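Local coordinates for periplasmic branched-chain amino acid-binding protein (Burkholderia mallei, PDB 3I09) that probably binds branched-chain amino acids or related small carboxylates in the periplasm and delivers them to an ABC transporter, at residues A[136-145]-A[157-167]. Numbering follows the deposited sequence.
Sequences VKQGGKTWFF and EKNTADVVKAN
V164 sets one methyl, CG2, squarely over the indole of W143, 3.5 Å from the centroid of the five-membered ring and 12° off its normal, a close CH-pi contact. This is the strand-to-helix half of a beta-alpha-beta crossover in one lobe of a type I periplasmic binding protein: helix 151-166 packs antiparallel on strand 142-148 before the chain enters strand 170-177. With CG2 anti to its carbonyl carbon and CG1 anti to its backbone N (chi1 169°), V164 lays both methyls along the indole, CG1 lying 3.6 Å from W143 CD1. The same CG2 also meets V136 CG2 from the preceding helix, so one methyl touches both helix 124-137 and the strand. Two residues along the strand, F145 receives E157 CG over one face, offset toward the rim, while T160 CG2 sits at the ring edge, 3.7 Å from F145 CE1. In one of its two conformers E157 runs on extended, its carboxylate plane nearly parallel to the F145 ring, and OE1 is hydrogen-bonded to T147. The indole N-H of W143 is satisfied within its own segment: NE1 donates to G140 O at 2.9 Å, so the turn before the strand helps fix the ring that V164 covers. At the helix C-termini the contact becomes polar. G139 closes helix 124-137 in a Schellman motif, its N bonded to V136 O; K141 NZ, in one of two conformers, reaches that oxygen from the opposite face. V136 CG1 rests against N167, 3.4 Å from N167 O. The amide of N167 bridges the two helix ends: ND2 turns back to V163 O, nearly straight at 167°, while OD1 accepts from K137 NZ at 2.8 Å, the lysine nitrogen tilted from the carbonyl plane.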
ATOM      1  N   VAL A 136     -17.847   0.028  11.983  1.00 17.74           N
ATOM      2  CA  VAL A 136     -18.811   0.921  12.670  1.00 19.15           C
ATOM      3  C   VAL A 136     -20.238   0.503  12.306  1.00 20.88           C
ATOM      4  O   VAL A 136     -21.121   0.448  13.179  1.00 22.59           O
ATOM      5  CB  VAL A 136     -18.597   2.420  12.335  1.00 19.02           C
ATOM      6  CG1 VAL A 136     -19.687   3.285  13.014  1.00 18.70           C
ATOM      7  CG2 VAL A 136     -17.261   2.849  12.760  1.00 18.35           C
ATOM      8  N   LYS A 137     -20.460   0.150  11.039  1.00 21.96           N
ATOM      9  CA  LYS A 137     -21.790  -0.250  10.594  1.00 23.88           C
ATOM     10  C   LYS A 137     -22.227  -1.552  11.254  1.00 23.01           C
ATOM     11  O   LYS A 137     -23.431  -1.741  11.424  1.00 24.88           O
ATOM     12  CB  LYS A 137     -21.893  -0.369   9.058  1.00 24.73           C
ATOM     13  CG  LYS A 137     -22.476   0.880   8.363  1.00 27.59           C
ATOM     14  CD  LYS A 137     -21.477   1.703   7.588  1.00 31.91           C
ATOM     15  CE  LYS A 137     -22.161   2.525   6.465  1.00 34.01           C
ATOM     16  NZ  LYS A 137     -21.400   3.767   6.064  1.00 34.79           N
ATOM     17  N   GLN A 138     -21.273  -2.409  11.638  1.00 22.40           N
ATOM     18  CA  GLN A 138     -21.517  -3.678  12.342  0.70 22.88           C
ATOM     19  C   GLN A 138     -21.744  -3.479  13.857  1.00 22.35           C
ATOM     20  O   GLN A 138     -21.954  -4.456  14.590  1.00 23.19           O
ATOM     21  CB  GLN A 138     -20.325  -4.646  12.193  0.70 22.87           C
ATOM     22  CG  GLN A 138     -20.106  -5.394  10.827  0.70 24.88           C
ATOM     23  CD  GLN A 138     -18.730  -6.117  10.748  0.70 24.98           C
ATOM     24  OE1 GLN A 138     -17.805  -5.815  11.502  0.70 30.03           O
ATOM     25  NE2 GLN A 138     -18.605  -7.060   9.843  0.70 29.19           N
ATOM     26  N   GLY A 139     -21.660  -2.247  14.325  1.00 21.30           N
ATOM     27  CA  GLY A 139     -21.857  -1.931  15.744  1.00 19.47           C
ATOM     28  C   GLY A 139     -20.588  -1.658  16.535  1.00 18.08           C
ATOM     29  O   GLY A 139     -20.653  -1.491  17.765  1.00 16.57           O
ATOM     30  N   GLY A 140     -19.434  -1.604  15.851  1.00 15.74           N
ATOM     31  CA  GLY A 140     -18.180  -1.250  16.519  1.00 14.47           C
ATOM     32  C   GLY A 140     -18.151   0.275  16.582  1.00 15.43           C
ATOM     33  O   GLY A 140     -17.528   0.921  15.738  1.00 14.68           O
ATOM     34  N   LYS A 141     -18.825   0.836  17.585  1.00 15.29           N
ATOM     35  CA  LYS A 141     -19.029   2.277  17.675  0.50 15.84           C
ATOM     36  C   LYS A 141     -17.908   3.001  18.406  1.00 15.11           C
ATOM     37  O   LYS A 141     -17.555   4.115  18.016  1.00 16.32           O
ATOM     38  CB  LYS A 141     -20.360   2.607  18.353  0.50 15.93           C
ATOM     39  CG  LYS A 141     -21.586   2.046  17.638  0.50 19.56           C
ATOM     40  CD  LYS A 141     -21.694   2.462  16.163  0.50 21.45           C
ATOM     41  CE  LYS A 141     -22.897   1.756  15.497  0.50 21.65           C
ATOM     42  NZ  LYS A 141     -23.179   2.209  14.119  0.50 20.63           N
ATOM     43  N   THR A 142     -17.356   2.394  19.463  1.00 14.46           N
ATOM     44  CA  THR A 142     -16.285   3.056  20.232  1.00 13.93           C
ATOM     45  C   THR A 142     -14.900   2.487  19.946  1.00 14.37           C
ATOM     46  O   THR A 142     -14.721   1.265  19.959  1.00 13.48           O
ATOM     47  CB  THR A 142     -16.513   3.095  21.765  1.00 14.20           C
ATOM     48  OG1 THR A 142     -16.469   1.781  22.314  1.00 14.62           O
ATOM     49  CG2 THR A 142     -17.833   3.738  22.091  1.00 15.12           C
ATOM     50  N   TRP A 143     -13.949   3.396  19.722  1.00 12.82           N
ATOM     51  CA  TRP A 143     -12.595   3.074  19.214  1.00 13.02           C
ATOM     52  C   TRP A 143     -11.476   3.638  20.068  1.00 13.44           C
ATOM     53  O   TRP A 143     -11.573   4.763  20.556  1.00 14.02           O
ATOM     54  CB  TRP A 143     -12.375   3.607  17.791  1.00 12.33           C
ATOM     55  CG  TRP A 143     -13.160   2.902  16.738  1.00 12.58           C
ATOM     56  CD1 TRP A 143     -14.516   2.791  16.672  1.00 12.77           C
ATOM     57  CD2 TRP A 143     -12.648   2.200  15.600  1.00 12.46           C
ATOM     58  NE1 TRP A 143     -14.887   2.078  15.570  1.00 13.36           N
ATOM     59  CE2 TRP A 143     -13.761   1.703  14.884  1.00 11.79           C
ATOM     60  CE3 TRP A 143     -11.362   1.952  15.100  1.00 13.70           C
ATOM     61  CZ2 TRP A 143     -13.625   0.966  13.703  1.00 13.43           C
ATOM     62  CZ3 TRP A 143     -11.237   1.233  13.938  1.00 14.93           C
ATOM     63  CH2 TRP A 143     -12.358   0.739  13.255  1.00 13.79           C
ATOM     64  N   PHE A 144     -10.402   2.850  20.189  1.00 13.49           N
ATOM     65  CA  PHE A 144      -9.122   3.309  20.733  1.00 14.10           C
ATOM     66  C   PHE A 144      -8.057   2.904  19.715  1.00 13.54           C
ATOM     67  O   PHE A 144      -8.045   1.761  19.227  1.00 14.39           O
ATOM     68  CB  PHE A 144      -8.834   2.695  22.103  1.00 13.98           C
ATOM     69  CG  PHE A 144      -7.683   3.358  22.846  1.00 17.40           C
ATOM     70  CD1 PHE A 144      -6.381   2.930  22.658  1.00 19.78           C
ATOM     71  CD2 PHE A 144      -7.922   4.417  23.730  1.00 19.07           C
ATOM     72  CE1 PHE A 144      -5.335   3.539  23.347  1.00 20.28           C
ATOM     73  CE2 PHE A 144      -6.878   5.018  24.427  1.00 19.93           C
ATOM     74  CZ  PHE A 144      -5.590   4.582  24.223  1.00 20.49           C
ATOM     75  N   PHE A 145      -7.176   3.836  19.362  1.00 12.46           N
ATOM     76  CA  PHE A 145      -6.141   3.548  18.340  1.00 12.68           C
ATOM     77  C   PHE A 145      -4.792   3.192  18.949  1.00 13.90           C
ATOM     78  O   PHE A 145      -4.333   3.823  19.948  1.00 13.89           O
ATOM     79  CB  PHE A 145      -5.988   4.697  17.350  1.00 12.26           C
ATOM     80  CG  PHE A 145      -7.168   4.883  16.455  1.00 12.65           C
ATOM     81  CD1 PHE A 145      -7.275   4.151  15.297  1.00 11.57           C
ATOM     82  CD2 PHE A 145      -8.195   5.758  16.790  1.00 14.74           C
ATOM     83  CE1 PHE A 145      -8.382   4.271  14.473  1.00 15.51           C
ATOM     84  CE2 PHE A 145      -9.305   5.910  15.948  1.00 13.19           C
ATOM     85  CZ  PHE A 145      -9.396   5.159  14.802  1.00 15.17           C
ATOM     86  N   GLU A 157      -4.698   6.923  11.290  1.00 12.87           N
ATOM     87  CA  GLU A 157      -5.505   7.235  12.464  0.50 13.46           C
ATOM     88  C   GLU A 157      -6.450   8.397  12.148  1.00 13.09           C
ATOM     89  O   GLU A 157      -7.626   8.371  12.509  1.00 13.30           O
ATOM     90  CB  GLU A 157      -4.621   7.564  13.686  0.50 13.38           C
ATOM     91  CG  GLU A 157      -5.427   7.994  14.934  0.50 14.85           C
ATOM     92  CD  GLU A 157      -4.567   8.472  16.108  0.50 18.07           C
ATOM     93  OE1 GLU A 157      -3.516   7.864  16.411  0.50 19.68           O
ATOM     94  OE2 GLU A 157      -4.969   9.450  16.765  0.50 23.48           O
ATOM     95  N   LYS A 158      -5.947   9.427  11.485  1.00 13.63           N
ATOM     96  CA  LYS A 158      -6.821  10.567  11.176  1.00 14.51           C
ATOM     97  C   LYS A 158      -7.966  10.201  10.214  1.00 14.17           C
ATOM     98  O   LYS A 158      -9.121  10.537  10.482  1.00 13.24           O
ATOM     99  CB  LYS A 158      -6.026  11.766  10.639  1.00 16.42           C
ATOM    100  CG  LYS A 158      -6.845  12.922  10.078  1.00 20.12           C
ATOM    101  CD  LYS A 158      -7.613  13.652  11.128  1.00 27.38           C
ATOM    102  CE  LYS A 158      -7.898  15.119  10.709  1.00 31.26           C
ATOM    103  NZ  LYS A 158      -8.644  15.216   9.408  1.00 34.30           N
ATOM    104  N   ASN A 159      -7.646   9.495   9.121  1.00 13.15           N
ATOM    105  CA  ASN A 159      -8.676   9.086   8.152  1.00 12.22           C
ATOM    106  C   ASN A 159      -9.701   8.205   8.866  1.00 11.52           C
ATOM    107  O   ASN A 159     -10.895   8.352   8.700  1.00 10.68           O
ATOM    108  CB  ASN A 159      -8.074   8.267   7.001  1.00 12.85           C
ATOM    109  CG  ASN A 159      -7.265   9.085   5.992  1.00 14.42           C
ATOM    110  OD1 ASN A 159      -6.186   8.664   5.613  1.00 18.45           O
ATOM    111  ND2 ASN A 159      -7.784  10.223   5.537  1.00 16.41           N
ATOM    112  N   THR A 160      -9.226   7.266   9.665  1.00 11.36           N
ATOM    113  CA  THR A 160     -10.130   6.290  10.297  1.00 12.05           C
ATOM    114  C   THR A 160     -10.988   6.960  11.382  1.00 11.25           C
ATOM    115  O   THR A 160     -12.205   6.711  11.461  1.00 11.20           O
ATOM    116  CB  THR A 160      -9.376   5.072  10.828  1.00 12.05           C
ATOM    117  OG1 THR A 160      -8.559   4.500   9.781  1.00 12.88           O
ATOM    118  CG2 THR A 160     -10.353   3.993  11.381  1.00 11.98           C
ATOM    119  N   ALA A 161     -10.377   7.804  12.215  1.00 12.27           N
ATOM    120  CA  ALA A 161     -11.131   8.565  13.213  1.00 13.34           C
ATOM    121  C   ALA A 161     -12.243   9.390  12.568  1.00 13.57           C
ATOM    122  O   ALA A 161     -13.386   9.458  13.090  1.00 13.11           O
ATOM    123  CB  ALA A 161     -10.215   9.471  14.071  1.00 12.00           C
ATOM    124  N   ASP A 162     -11.918  10.032  11.459  1.00 14.15           N
ATOM    125  CA  ASP A 162     -12.915  10.829  10.718  1.00 14.09           C
ATOM    126  C   ASP A 162     -14.078   9.963  10.228  1.00 13.79           C
ATOM    127  O   ASP A 162     -15.246  10.360  10.374  1.00 13.84           O
ATOM    128  CB  ASP A 162     -12.296  11.561   9.541  1.00 14.03           C
ATOM    129  CG  ASP A 162     -11.404  12.738   9.962  1.00 18.00           C
ATOM    130  OD1 ASP A 162     -11.462  13.204  11.136  1.00 19.69           O
ATOM    131  OD2 ASP A 162     -10.623  13.191   9.104  1.00 20.74           O
ATOM    132  N   VAL A 163     -13.785   8.776   9.686  1.00 13.86           N
ATOM    133  CA  VAL A 163     -14.851   7.841   9.256  1.00 14.42           C
ATOM    134  C   VAL A 163     -15.710   7.358  10.415  1.00 14.67           C
ATOM    135  O   VAL A 163     -16.957   7.377  10.330  1.00 15.65           O
ATOM    136  CB  VAL A 163     -14.269   6.656   8.464  1.00 14.60           C
ATOM    137  CG1 VAL A 163     -15.321   5.559   8.211  1.00 14.16           C
ATOM    138  CG2 VAL A 163     -13.703   7.150   7.178  1.00 16.20           C
ATOM    139  N   VAL A 164     -15.057   6.956  11.512  1.00 14.90           N
ATOM    140  CA  VAL A 164     -15.764   6.533  12.709  1.00 15.78           C
ATOM    141  C   VAL A 164     -16.754   7.610  13.178  1.00 16.58           C
ATOM    142  O   VAL A 164     -17.952   7.333  13.398  1.00 17.61           O
ATOM    143  CB  VAL A 164     -14.784   6.124  13.853  1.00 14.73           C
ATOM    144  CG1 VAL A 164     -15.551   5.936  15.205  1.00 16.59           C
ATOM    145  CG2 VAL A 164     -14.049   4.827  13.467  1.00 15.85           C
ATOM    146  N   LYS A 165     -16.271   8.836  13.307  1.00 17.19           N
ATOM    147  CA  LYS A 165     -17.126   9.936  13.750  1.00 19.15           C
ATOM    148  C   LYS A 165     -18.249  10.252  12.753  1.00 19.82           C
ATOM    149  O   LYS A 165     -19.393  10.464  13.155  1.00 20.67           O
ATOM    150  CB  LYS A 165     -16.291  11.169  14.068  1.00 19.08           C
ATOM    151  CG  LYS A 165     -15.356  11.003  15.267  1.00 22.49           C
ATOM    152  CD  LYS A 165     -14.314  12.137  15.315  1.00 26.62           C
ATOM    153  CE  LYS A 165     -13.179  11.855  16.290  1.00 27.74           C
ATOM    154  NZ  LYS A 165     -12.038  12.850  16.149  1.00 27.87           N
ATOM    155  N   ALA A 166     -17.934  10.275  11.464  1.00 20.51           N
ATOM    156  CA  ALA A 166     -18.936  10.488  10.421  1.00 21.37           C
ATOM    157  C   ALA A 166     -20.070   9.460  10.458  1.00 22.22           C
ATOM    158  O   ALA A 166     -21.180   9.772  10.049  1.00 22.16           O
ATOM    159  CB  ALA A 166     -18.297  10.452   9.063  1.00 21.19           C
ATOM    160  N   ASN A 167     -19.786   8.246  10.940  1.00 22.37           N
ATOM    161  CA  ASN A 167     -20.758   7.159  10.955  1.00 23.14           C
ATOM    162  C   ASN A 167     -21.385   6.900  12.327  1.00 22.19           C
ATOM    163  O   ASN A 167     -21.941   5.832  12.576  1.00 22.36           O
ATOM    164  CB  ASN A 167     -20.115   5.884  10.413  1.00 23.08           C
ATOM    165  CG  ASN A 167     -20.026   5.873   8.909  1.00 26.80           C
ATOM    166  OD1 ASN A 167     -20.981   5.484   8.234  1.00 30.37           O
ATOM    167  ND2 ASN A 167     -18.867   6.268   8.362  1.00 23.77           N
TER